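Local coordinates for SusD superfamily protein (Bacteroides vulgatus, PDB 3MYV) that probably binds polysaccharide at the outer membrane, as a member of the SusD family of saccharide-binding proteins, at residues A[19-22]-A[23-27]; A[203-206]-A[207-210]. One frame throughout, in Å; residues are numbered along the deposited sequence.

Contact 1. Residues A[19-22]-A[23-27]; sequences AVNG and LYDLM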
loop_
_atom_site.group_PDB
_atom_site.type_symbol
_atom_site.label_atom_id
_atom_site.label_comp_id
_atom_site.label_asym_id
_atom_site.label_seq_id
_atom_site.Cartn_x
_atom_site.Cartn_y
_atom_site.Cartn_z
ATOM N N ALA A 19 20.978 -4.229 10.781
ATOM C CA ALA A 19 20.081 -5.334 10.451
ATOM C C ALA A 19 18.709 -4.774 10.046
ATOM O O ALA A 19 18.105 -5.217 9.059
ATOM C CB ALA A 19 19.944 -6.306 11.647
ATOM N N VAL A 20 18.214 -3.794 10.810
ATOM C CA VAL A 20 16.881 -3.226 10.544
ATOM C C VAL A 20 16.893 -2.536 9.189
ATOM O O VAL A 20 15.992 -2.757 8.374
ATOM C CB VAL A 20 16.381 -2.286 11.691
ATOM C CG1 VAL A 20 15.096 -1.544 11.281
ATOM C CG2 VAL A 20 16.160 -3.118 12.976
ATOM N N ASN A 21 17.962 -1.783 8.916
ATOM C CA ASN A 21 18.161 -1.168 7.603
ATOM C C ASN A 21 18.042 -2.189 6.445
ATOM O O ASN A 21 17.395 -1.915 5.419
ATOM C CB ASN A 21 19.524 -0.469 7.581
ATOM C CG ASN A 21 19.562 0.692 6.646
ATOM O OD1 ASN A 21 18.986 1.734 6.926
ATOM N ND2 ASN A 21 20.235 0.519 5.513
ATOM N N GLY A 22 18.634 -3.367 6.626
ATOM C CA GLY A 22 18.584 -4.468 5.639
ATOM C C GLY A 22 17.167 -4.967 5.337
ATOM O O GLY A 22 16.876 -5.447 4.235
ATOM N N LEU A 23 16.285 -4.883 6.322
ATOM C CA LEU A 23 14.873 -5.216 6.094
ATOM C C LEU A 23 14.278 -4.289 5.023
ATOM O O LEU A 23 13.563 -4.740 4.127
ATOM C CB LEU A 23 14.063 -5.127 7.380
ATOM C CG LEU A 23 14.494 -5.945 8.607
ATOM C CD1 LEU A 23 13.575 -5.569 9.790
ATOM C CD2 LEU A 23 14.487 -7.463 8.334
ATOM N N TYR A 24 14.608 -2.999 5.088
ATOM C CA TYR A 24 14.097 -2.067 4.078
ATOM C C TYR A 24 14.772 -2.249 2.722
ATOM O O TYR A 24 14.113 -2.132 1.681
ATOM C CB TYR A 24 14.239 -0.638 4.537
ATOM C CG TYR A 24 13.423 -0.295 5.750
ATOM C CD1 TYR A 24 13.924 -0.508 7.027
ATOM C CD2 TYR A 24 12.152 0.260 5.621
ATOM C CE1 TYR A 24 13.189 -0.140 8.161
ATOM C CE2 TYR A 24 11.408 0.615 6.720
ATOM C CZ TYR A 24 11.922 0.406 7.999
ATOM O OH TYR A 24 11.212 0.793 9.100
ATOM N N ASP A 25 16.074 -2.550 2.715
ATOM C CA ASP A 25 16.730 -2.945 1.463
ATOM C C ASP A 25 15.940 -4.080 0.778
ATOM O O ASP A 25 15.694 -4.023 -0.412
ATOM C CB ASP A 25 18.194 -3.376 1.666
ATOM C CG ASP A 25 19.102 -2.233 2.078
ATOM O OD1 ASP A 25 18.733 -1.057 1.892
ATOM O OD2 ASP A 25 20.191 -2.519 2.611
ATOM N N LEU A 26 15.556 -5.112 1.538
ATOM C CA LEU A 26 14.814 -6.225 0.969
ATOM C C LEU A 26 13.445 -5.765 0.458
ATOM O O LEU A 26 12.937 -6.219 -0.580
ATOM C CB LEU A 26 14.631 -7.345 2.022
ATOM C CG LEU A 26 15.902 -8.097 2.383
ATOM C CD1 LEU A 26 15.790 -8.902 3.718
ATOM C CD2 LEU A 26 16.299 -9.003 1.198
HETATM N N MSE A 27 12.824 -4.886 1.217
HETATM C CA MSE A 27 11.474 -4.424 0.915
HETATM C C MSE A 27 11.425 -3.583 -0.365
HETATM O O MSE A 27 10.402 -3.557 -1.090
HETATM C CB MSE A 27 10.973 -3.599 2.108
HETATM C CG MSE A 27 9.547 -3.299 2.080
HETATM SE SE MSE A 27 8.915 -2.314 3.722
HETATM C CE MSE A 27 10.138 -2.838 4.870
HETATM O O HOH W 1 21.511 -1.718 4.750
#
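Val20 overlaps the ring of Tyr24 one helical turn on: the two side chains run side by side in the same direction, and Val20 CG1 meets the ring edge in its plane, 3.9 Å from Tyr24 CE1. With CG1 anti to the backbone N (chi1 171°), that methyl is the one beside the ring. Val20 O sits at this same edge, near the ring plane, 3.3 Å from Tyr24 CD1. Leu23 closes on this carbonyl too, its CB 3.2 Å from Val20 O, while its CG lies against both Val20 O and Ala19 O. With an alanine here, the two carbonyls would probably lose much of their cover and a gap would open beside Val116 and Glu85, which the leucine touches. On another side of the helix a water links Asn21 to Asp25: it accepts from Asn21 ND2 at 2.7 Å and donates to Asp25 OD2 at 2.6 Å, bridging one turn. Along the backbone, Asp25 N bonds to Asn21 O at 3.1 Å, in the carbonyl plane, and Leu26 N to Gly22 O at 3.0 Å, the regular i to i+4 ladder of an alpha helix. The phenol end is fixed from outside, Tyr24 OH bonding to Glu112 and to the backbone N of Met187. Helix 13-27 thus turns Val20, Leu23 and Tyr24 onto helix 103-128, and Ala19, Leu23 and Leu26 onto helix 77-94.

Contact 2. Residues A[203-206]-A[207-210]; sequences HDDN and RKAF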
loop_
_atom_site.group_PDB
_atom_site.type_symbol
_atom_site.label_atom_id
_atom_site.label_comp_id
_atom_site.label_asym_id
_atom_site.label_seq_id
_atom_site.Cartn_x
_atom_site.Cartn_y
_atom_site.Cartn_z
ATOM N N HIS A 203 -9.914 -3.608 9.273
ATOM C CA HIS A 203 -10.478 -4.526 10.260
ATOM C C HIS A 203 -11.908 -4.162 10.734
ATOM O O HIS A 203 -12.482 -4.855 11.586
ATOM C CB HIS A 203 -9.523 -4.618 11.450
ATOM C CG HIS A 203 -9.746 -5.821 12.326
ATOM N ND1 HIS A 203 -9.976 -5.716 13.686
ATOM C CD2 HIS A 203 -9.746 -7.143 12.044
ATOM C CE1 HIS A 203 -10.124 -6.930 14.195
ATOM N NE2 HIS A 203 -9.984 -7.816 13.220
ATOM N N ASP A 204 -12.505 -3.128 10.137
ATOM C CA ASP A 204 -13.832 -2.600 10.526
ATOM C C ASP A 204 -13.876 -2.007 11.937
ATOM O O ASP A 204 -14.960 -1.873 12.522
ATOM C CB ASP A 204 -14.937 -3.684 10.392
ATOM C CG ASP A 204 -16.156 -3.215 9.584
ATOM O OD1 ASP A 204 -16.248 -2.031 9.184
ATOM O OD2 ASP A 204 -17.042 -4.056 9.332
ATOM N N ASP A 205 -12.725 -1.651 12.497
ATOM C CA ASP A 205 -12.673 -0.996 13.796
ATOM C C ASP A 205 -12.777 0.513 13.508
ATOM O O ASP A 205 -11.827 1.261 13.678
ATOM C CB ASP A 205 -11.362 -1.290 14.535
ATOM C CG ASP A 205 -11.187 -2.738 14.931
ATOM O OD1 ASP A 205 -12.154 -3.403 15.393
ATOM O OD2 ASP A 205 -10.030 -3.207 14.795
ATOM N N ASN A 206 -13.949 0.956 13.079
ATOM C CA ASN A 206 -14.120 2.329 12.622
ATOM C C ASN A 206 -13.876 3.381 13.693
ATOM O O ASN A 206 -13.258 4.382 13.409
ATOM C CB ASN A 206 -15.498 2.498 11.975
ATOM C CG ASN A 206 -15.628 1.635 10.735
ATOM O OD1 ASN A 206 -16.516 0.795 10.626
ATOM N ND2 ASN A 206 -14.685 1.795 9.829
ATOM N N ARG A 207 -14.312 3.138 14.931
ATOM C CA ARG A 207 -14.053 4.072 16.024
ATOM C C ARG A 207 -12.550 4.207 16.285
ATOM O O ARG A 207 -12.016 5.325 16.399
ATOM C CB ARG A 207 -14.809 3.615 17.281
ATOM C CG ARG A 207 -14.549 4.410 18.543
ATOM C CD ARG A 207 -14.649 5.902 18.347
ATOM N NE ARG A 207 -15.955 6.341 17.875
ATOM C CZ ARG A 207 -16.268 7.621 17.678
ATOM N NH1 ARG A 207 -15.365 8.576 17.920
ATOM N NH2 ARG A 207 -17.482 7.949 17.238
ATOM N N LYS A 208 -11.860 3.070 16.371
ATOM C CA LYS A 208 -10.409 3.081 16.575
ATOM C C LYS A 208 -9.697 3.784 15.418
ATOM O O LYS A 208 -8.793 4.596 15.658
ATOM C CB LYS A 208 -9.849 1.662 16.769
ATOM C CG LYS A 208 -10.445 0.947 18.008
ATOM C CD LYS A 208 -9.668 -0.333 18.322
ATOM C CE LYS A 208 -10.284 -1.132 19.466
ATOM N NZ LYS A 208 -9.650 -2.491 19.559
ATOM N N ALA A 209 -10.106 3.487 14.184
ATOM C CA ALA A 209 -9.520 4.130 12.992
ATOM C C ALA A 209 -9.726 5.636 13.001
ATOM O O ALA A 209 -8.777 6.412 12.792
ATOM C CB ALA A 209 -10.080 3.519 11.688
ATOM N N PHE A 210 -10.952 6.068 13.282
ATOM C CA PHE A 210 -11.236 7.517 13.333
ATOM C C PHE A 210 -10.414 8.182 14.430
ATOM O O PHE A 210 -9.714 9.164 14.189
ATOM C CB PHE A 210 -12.726 7.804 13.532
ATOM C CG PHE A 210 -13.014 9.256 13.674
ATOM C CD1 PHE A 210 -13.111 10.062 12.553
ATOM C CD2 PHE A 210 -13.055 9.849 14.926
ATOM C CE1 PHE A 210 -13.299 11.431 12.682
ATOM C CE2 PHE A 210 -13.220 11.220 15.056
ATOM C CZ PHE A 210 -13.354 12.001 13.934
HETATM O O HOH W 2 -8.766 -3.840 17.040
#
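Asp205 and Lys208 meet through their beta carbons, Asp205 CB lying 4.0 Å from Lys208 CB, and a water joins their charged ends. This water donates to Asp205 OD2 at 2.7 Å and accepts from Lys208 NZ at 3.0 Å, so it bridges two opposite charges that are not in contact, OD2 and NZ being 4.8 Å apart. The lysine spans the distance because its chain is extended beyond CG. Asp205 OD2 takes a second bond, from His203 ND1 at 2.7 Å and nearly straight (168°); the carboxylate oxygen lies in the imidazole plane, whereas the donor comes from above the carboxylate plane, 40° out of it. Two donors thus grip one oxygen, and the negative charge is probably eased further by the nearby ammonium.

Asp205 stands at the N-cap position, yet its carboxylate makes no capping bond and is turned to the histidine and the water instead. Its carbonyl starts the helix: Ala209 N bonds to Asp205 O at 2.9 Å, and Phe210 N to Asn206 O follows at the same length. Just before, Asp204 has positive phi and ends the preceding helix in a Schellman motif, and Asp205 centres an inverse gamma turn.

Farther out, the His203 ring meets Tyr132 and Tyr164. The corner between helices 189-202 and 206-223 packs Asp205, Lys208 and Ala209 on Tyr200, while Phe210 faces helices 334-348 and 350-367.

How the contacts relate
From the N terminus, contact 1 comes first, within the closing turns of helix 13-27, and is complete long before the chain reaches contact 2; the two follow in series, neither nested nor crossed. Neither closes a long loop: residues 19-27 stay on one helix, whereas residues 203-210 turn the short corner from helix 189-202 into helix 206-223. Their centres lie 30 Å apart and their nearest atoms about 20 Å, with no touch. Contact 1 ties the N-terminal helix to helices 77-94 and 103-128; contact 2 joins its helical pair to helix 160-177 on the N-terminal side of the sequence and to helices 334-348 and 350-367 farther along.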